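Local coordinates for protein putative oxidoreductase yhhX (Escherichia coli K-12, PDB 3F4L) that probably works as an NADP-dependent oxidoreductase of the Gfo/Idh/MocA family, perhaps a scyllo-inositol dehydrogenase, at residues K113-F127 / A313-N325. Sequence-based numbering, arbitrary orientation.
Sequences KSKGLTVTPYQNRRF and APNYVKESEVLTN
Thr120 and Val317 bring the two backbones to 7.0 Å between CA atoms, where strand 119-121 runs past the loop that leads into helix 319-331. Asn315 reaches across with its amide: ND2 donates to Thr120 OG1 at 3.0 Å, nearly in the amide plane, and also to Val317 O, two residues further along its own segment, so two acceptors fix the rotation of the group. Next to it Tyr316 turns its ring toward the backbone of 121-123. With chi1 at 77°, its CG sits between the backbone N and the carbonyl carbon, and OH comes between Pro121 O and Gln123 N, taking a fairly straight bond from Gln123 N (2.9 Å) and giving a weak one to Pro121 O. Strand 119-121 is an outermost strand of the parallel sheet of the Rossmann fold, hydrogen-bonded to strand 91-94, so these bonds tie the nucleotide-binding fold to the C-terminal part of the chain. Further on, the extended Arg126 chain brings NH1 and NH2 end-on to a single oxygen, Glu321 OE1 (NH2 at 3.1 Å), which lies in the guanidinium plane but is met from above the carboxylate. That oxygen also accepts a hydrogen bond from Lys318 N, at the N-cap of the helix, while Arg126 NE pairs with Asp181. Val317 CG2 lies over one guanidinium face, 3.8 Å above it, and Val322 CG2 packs against CG and CD of Pro121, 3.7 Å from CD.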
loop_
_atom_site.group_PDB
_atom_site.type_symbol
_atom_site.label_atom_id
_atom_site.label_comp_id
_atom_site.label_asym_id
_atom_site.label_seq_id
_atom_site.Cartn_x
_atom_site.Cartn_y
_atom_site.Cartn_z
ATOM N N LYS A 113 11.308 -7.504 36.994
ATOM C CA LYS A 113 10.320 -6.983 37.935
ATOM C C LYS A 113 10.598 -7.425 39.372
ATOM O O LYS A 113 10.545 -6.615 40.299
ATOM C CB LYS A 113 8.914 -7.431 37.520
ATOM C CG LYS A 113 8.403 -6.773 36.244
ATOM C CD LYS A 113 7.072 -7.365 35.775
ATOM C CE LYS A 113 7.247 -8.787 35.250
ATOM N NZ LYS A 113 5.992 -9.388 34.719
ATOM N N SER A 114 10.906 -8.706 39.551
ATOM C CA SER A 114 11.173 -9.250 40.882
ATOM C C SER A 114 12.408 -8.642 41.533
ATOM O O SER A 114 12.571 -8.710 42.751
ATOM C CB SER A 114 11.339 -10.766 40.803
ATOM O OG SER A 114 12.519 -11.106 40.099
ATOM N N LYS A 115 13.284 -8.055 40.724
ATOM C CA LYS A 115 14.498 -7.442 41.250
ATOM C C LYS A 115 14.422 -5.928 41.256
ATOM O O LYS A 115 15.316 -5.259 41.767
ATOM C CB LYS A 115 15.715 -7.887 40.436
ATOM C CG LYS A 115 16.222 -9.258 40.806
ATOM C CD LYS A 115 17.377 -9.675 39.917
ATOM C CE LYS A 115 18.152 -10.817 40.552
ATOM N NZ LYS A 115 17.263 -11.959 40.902
ATOM N N GLY A 116 13.351 -5.382 40.697
ATOM C CA GLY A 116 13.222 -3.937 40.652
ATOM C C GLY A 116 14.167 -3.356 39.615
ATOM O O GLY A 116 14.572 -2.196 39.698
ATOM N N LEU A 117 14.521 -4.171 38.630
ATOM C CA LEU A 117 15.418 -3.726 37.573
ATOM C C LEU A 117 14.673 -3.476 36.272
ATOM O O LEU A 117 13.523 -3.881 36.111
ATOM C CB LEU A 117 16.503 -4.771 37.329
ATOM C CG LEU A 117 17.480 -4.996 38.483
ATOM C CD1 LEU A 117 18.377 -6.174 38.172
ATOM C CD2 LEU A 117 18.299 -3.733 38.718
ATOM N N THR A 118 15.355 -2.815 35.344
ATOM C CA THR A 118 14.801 -2.516 34.038
ATOM C C THR A 118 15.482 -3.318 32.929
ATOM O O THR A 118 16.701 -3.315 32.819
ATOM C CB THR A 118 14.985 -1.026 33.682
ATOM O OG1 THR A 118 14.251 -0.210 34.602
ATOM C CG2 THR A 118 14.504 -0.758 32.253
ATOM N N VAL A 119 14.696 -4.019 32.125
ATOM C CA VAL A 119 15.243 -4.744 30.978
ATOM C C VAL A 119 14.415 -4.243 29.793
ATOM O O VAL A 119 13.188 -4.255 29.836
ATOM C CB VAL A 119 15.122 -6.278 31.116
ATOM C CG1 VAL A 119 13.657 -6.723 31.062
ATOM C CG2 VAL A 119 15.916 -6.947 30.022
ATOM N N THR A 120 15.081 -3.792 28.740
ATOM C CA THR A 120 14.371 -3.240 27.592
ATOM C C THR A 120 15.147 -3.374 26.295
ATOM O O THR A 120 16.370 -3.488 26.304
ATOM C CB THR A 120 14.087 -1.731 27.824
ATOM O OG1 THR A 120 13.427 -1.175 26.682
ATOM C CG2 THR A 120 15.395 -0.966 28.046
ATOM N N PRO A 121 14.439 -3.390 25.156
ATOM C CA PRO A 121 15.122 -3.498 23.865
ATOM C C PRO A 121 15.634 -2.102 23.485
ATOM O O PRO A 121 15.263 -1.109 24.113
ATOM C CB PRO A 121 14.016 -3.984 22.932
ATOM C CG PRO A 121 12.798 -3.295 23.492
ATOM C CD PRO A 121 12.977 -3.504 24.992
ATOM N N TYR A 122 16.489 -2.036 22.470
ATOM C CA TYR A 122 17.064 -0.782 21.987
ATOM C C TYR A 122 16.269 -0.374 20.748
ATOM O O TYR A 122 16.556 -0.837 19.650
ATOM C CB TYR A 122 18.545 -1.010 21.623
ATOM C CG TYR A 122 19.314 0.192 21.103
ATOM C CD1 TYR A 122 19.415 1.369 21.850
ATOM C CD2 TYR A 122 19.981 0.134 19.887
ATOM C CE1 TYR A 122 20.168 2.452 21.393
ATOM C CE2 TYR A 122 20.733 1.211 19.420
ATOM C CZ TYR A 122 20.821 2.360 20.178
ATOM O OH TYR A 122 21.560 3.416 19.719
ATOM N N GLN A 123 15.255 0.469 20.927
ATOM C CA GLN A 123 14.437 0.916 19.799
ATOM C C GLN A 123 14.809 2.352 19.461
ATOM O O GLN A 123 14.020 3.269 19.639
ATOM C CB GLN A 123 12.945 0.823 20.148
ATOM C CG GLN A 123 12.483 -0.594 20.489
ATOM C CD GLN A 123 12.656 -1.574 19.334
ATOM O OE1 GLN A 123 12.972 -1.180 18.211
ATOM N NE2 GLN A 123 12.429 -2.856 19.604
ATOM N N ASN A 124 16.022 2.527 18.953
ATOM C CA ASN A 124 16.525 3.848 18.611
ATOM C C ASN A 124 15.761 4.540 17.484
ATOM O O ASN A 124 15.771 5.763 17.398
ATOM C CB ASN A 124 18.021 3.767 18.259
ATOM C CG ASN A 124 18.310 2.837 17.079
ATOM O OD1 ASN A 124 17.878 1.692 17.053
ATOM N ND2 ASN A 124 19.062 3.337 16.104
ATOM N N ARG A 125 15.088 3.780 16.626
ATOM C CA ARG A 125 14.371 4.415 15.521
ATOM C C ARG A 125 13.123 5.172 15.971
ATOM O O ARG A 125 12.382 5.741 15.156
ATOM C CB ARG A 125 14.045 3.386 14.426
ATOM C CG ARG A 125 15.307 2.663 13.908
ATOM C CD ARG A 125 15.216 2.245 12.436
ATOM N NE ARG A 125 15.421 3.396 11.566
ATOM C CZ ARG A 125 16.462 3.564 10.754
ATOM N NH1 ARG A 125 17.414 2.647 10.668
ATOM N NH2 ARG A 125 16.561 4.675 10.052
ATOM N N ARG A 126 12.894 5.190 17.278
ATOM C CA ARG A 126 11.778 5.943 17.814
ATOM C C ARG A 126 12.235 7.386 17.807
ATOM O O ARG A 126 11.456 8.305 18.031
ATOM C CB ARG A 126 11.458 5.502 19.241
ATOM C CG ARG A 126 10.732 4.174 19.283
ATOM C CD ARG A 126 10.146 3.890 20.653
ATOM N NE ARG A 126 9.415 2.629 20.649
ATOM C CZ ARG A 126 8.550 2.273 21.593
ATOM N NH1 ARG A 126 8.318 3.087 22.611
ATOM N NH2 ARG A 126 7.911 1.115 21.510
ATOM N N PHE A 127 13.521 7.574 17.542
ATOM C CA PHE A 127 14.082 8.908 17.490
ATOM C C PHE A 127 14.624 9.250 16.104
ATOM O O PHE A 127 15.531 10.060 15.979
ATOM C CB PHE A 127 15.162 9.064 18.571
ATOM C CG PHE A 127 14.645 8.828 19.958
ATOM C CD1 PHE A 127 13.675 9.671 20.500
ATOM C CD2 PHE A 127 15.060 7.728 20.695
ATOM C CE1 PHE A 127 13.122 9.417 21.753
ATOM C CE2 PHE A 127 14.510 7.461 21.957
ATOM C CZ PHE A 127 13.539 8.308 22.484
ATOM N N ALA A 313 11.793 7.192 36.412
ATOM C CA ALA A 313 10.872 7.560 35.342
ATOM C C ALA A 313 10.494 6.302 34.567
ATOM O O ALA A 313 11.275 5.359 34.482
ATOM C CB ALA A 313 11.530 8.566 34.403
ATOM N N PRO A 314 9.278 6.262 34.011
ATOM C CA PRO A 314 8.879 5.074 33.250
ATOM C C PRO A 314 9.840 4.844 32.086
ATOM O O PRO A 314 10.379 5.797 31.527
ATOM C CB PRO A 314 7.459 5.416 32.784
ATOM C CG PRO A 314 7.408 6.918 32.848
ATOM C CD PRO A 314 8.167 7.221 34.105
ATOM N N ASN A 315 10.057 3.580 31.731
ATOM C CA ASN A 315 10.966 3.240 30.636
ATOM C C ASN A 315 10.382 3.770 29.326
ATOM O O ASN A 315 9.161 3.802 29.163
ATOM C CB ASN A 315 11.139 1.723 30.570
ATOM C CG ASN A 315 12.242 1.300 29.619
ATOM O OD1 ASN A 315 13.397 1.705 29.770
ATOM N ND2 ASN A 315 11.893 0.481 28.633
ATOM N N TYR A 316 11.244 4.170 28.390
ATOM C CA TYR A 316 10.768 4.727 27.123
ATOM C C TYR A 316 9.955 3.741 26.296
ATOM O O TYR A 316 9.090 4.143 25.516
ATOM C CB TYR A 316 11.938 5.288 26.294
ATOM C CG TYR A 316 12.804 4.262 25.583
ATOM C CD1 TYR A 316 13.517 3.294 26.296
ATOM C CD2 TYR A 316 12.933 4.282 24.194
ATOM C CE1 TYR A 316 14.336 2.376 25.644
ATOM C CE2 TYR A 316 13.752 3.365 23.527
ATOM C CZ TYR A 316 14.450 2.419 24.261
ATOM O OH TYR A 316 15.266 1.523 23.610
ATOM N N VAL A 317 10.228 2.451 26.471
ATOM C CA VAL A 317 9.495 1.409 25.760
ATOM C C VAL A 317 8.633 0.643 26.769
ATOM O O VAL A 317 9.133 0.189 27.804
ATOM C CB VAL A 317 10.448 0.399 25.072
ATOM C CG1 VAL A 317 9.644 -0.718 24.418
ATOM C CG2 VAL A 317 11.293 1.105 24.019
ATOM N N LYS A 318 7.347 0.488 26.474
ATOM C CA LYS A 318 6.475 -0.243 27.382
ATOM C C LYS A 318 6.594 -1.747 27.133
ATOM O O LYS A 318 6.778 -2.189 25.991
ATOM C CB LYS A 318 5.015 0.189 27.198
ATOM C CG LYS A 318 4.790 1.693 27.310
ATOM C CD LYS A 318 3.312 2.034 27.478
ATOM C CE LYS A 318 2.469 1.528 26.323
ATOM N NZ LYS A 318 1.027 1.817 26.552
ATOM N N GLU A 319 6.481 -2.523 28.211
ATOM C CA GLU A 319 6.562 -3.983 28.142
ATOM C C GLU A 319 5.578 -4.535 27.106
ATOM O O GLU A 319 5.937 -5.386 26.291
ATOM C CB GLU A 319 6.265 -4.584 29.532
ATOM C CG GLU A 319 6.459 -6.101 29.658
ATOM C CD GLU A 319 6.144 -6.625 31.071
ATOM O OE1 GLU A 319 6.646 -6.025 32.049
ATOM O OE2 GLU A 319 5.408 -7.636 31.203
ATOM N N SER A 320 4.340 -4.044 27.138
ATOM C CA SER A 320 3.312 -4.505 26.209
ATOM C C SER A 320 3.680 -4.270 24.748
ATOM O O SER A 320 3.316 -5.057 23.884
ATOM C CB SER A 320 1.967 -3.831 26.509
ATOM O OG SER A 320 2.025 -2.426 26.325
ATOM N N GLU A 321 4.396 -3.189 24.467
ATOM C CA GLU A 321 4.801 -2.899 23.094
ATOM C C GLU A 321 5.820 -3.935 22.627
ATOM O O GLU A 321 5.814 -4.366 21.475
ATOM C CB GLU A 321 5.404 -1.491 23.008
ATOM C CG GLU A 321 4.441 -0.412 23.492
ATOM C CD GLU A 321 5.037 0.985 23.482
ATOM O OE1 GLU A 321 6.138 1.184 24.032
ATOM O OE2 GLU A 321 4.394 1.898 22.932
ATOM N N VAL A 322 6.696 -4.346 23.532
ATOM C CA VAL A 322 7.710 -5.328 23.187
ATOM C C VAL A 322 7.062 -6.678 22.908
ATOM O O VAL A 322 7.377 -7.325 21.918
ATOM C CB VAL A 322 8.749 -5.474 24.324
ATOM C CG1 VAL A 322 9.802 -6.492 23.947
ATOM C CG2 VAL A 322 9.391 -4.132 24.596
ATOM N N LEU A 323 6.141 -7.095 23.774
ATOM C CA LEU A 323 5.471 -8.380 23.601
ATOM C C LEU A 323 4.594 -8.400 22.344
ATOM O O LEU A 323 4.498 -9.422 21.659
ATOM C CB LEU A 323 4.626 -8.700 24.837
ATOM C CG LEU A 323 5.419 -8.928 26.135
ATOM C CD1 LEU A 323 4.469 -9.165 27.303
ATOM C CD2 LEU A 323 6.342 -10.111 25.953
ATOM N N THR A 324 3.951 -7.276 22.043
ATOM C CA THR A 324 3.101 -7.217 20.862
ATOM C C THR A 324 3.969 -7.360 19.604
ATOM O O THR A 324 3.593 -8.047 18.655
ATOM C CB THR A 324 2.300 -5.894 20.809
ATOM O OG1 THR A 324 1.372 -5.846 21.905
ATOM C CG2 THR A 324 1.538 -5.790 19.508
ATOM N N ASN A 325 5.140 -6.730 19.609
ATOM C CA ASN A 325 6.051 -6.801 18.463
ATOM C C ASN A 325 6.496 -8.247 18.207
ATOM O O ASN A 325 6.370 -8.762 17.090
ATOM C CB ASN A 325 7.269 -5.904 18.723
ATOM C CG ASN A 325 8.014 -5.540 17.459
ATOM O OD1 ASN A 325 8.370 -4.374 17.254
ATOM N ND2 ASN A 325 8.272 -6.525 16.610
#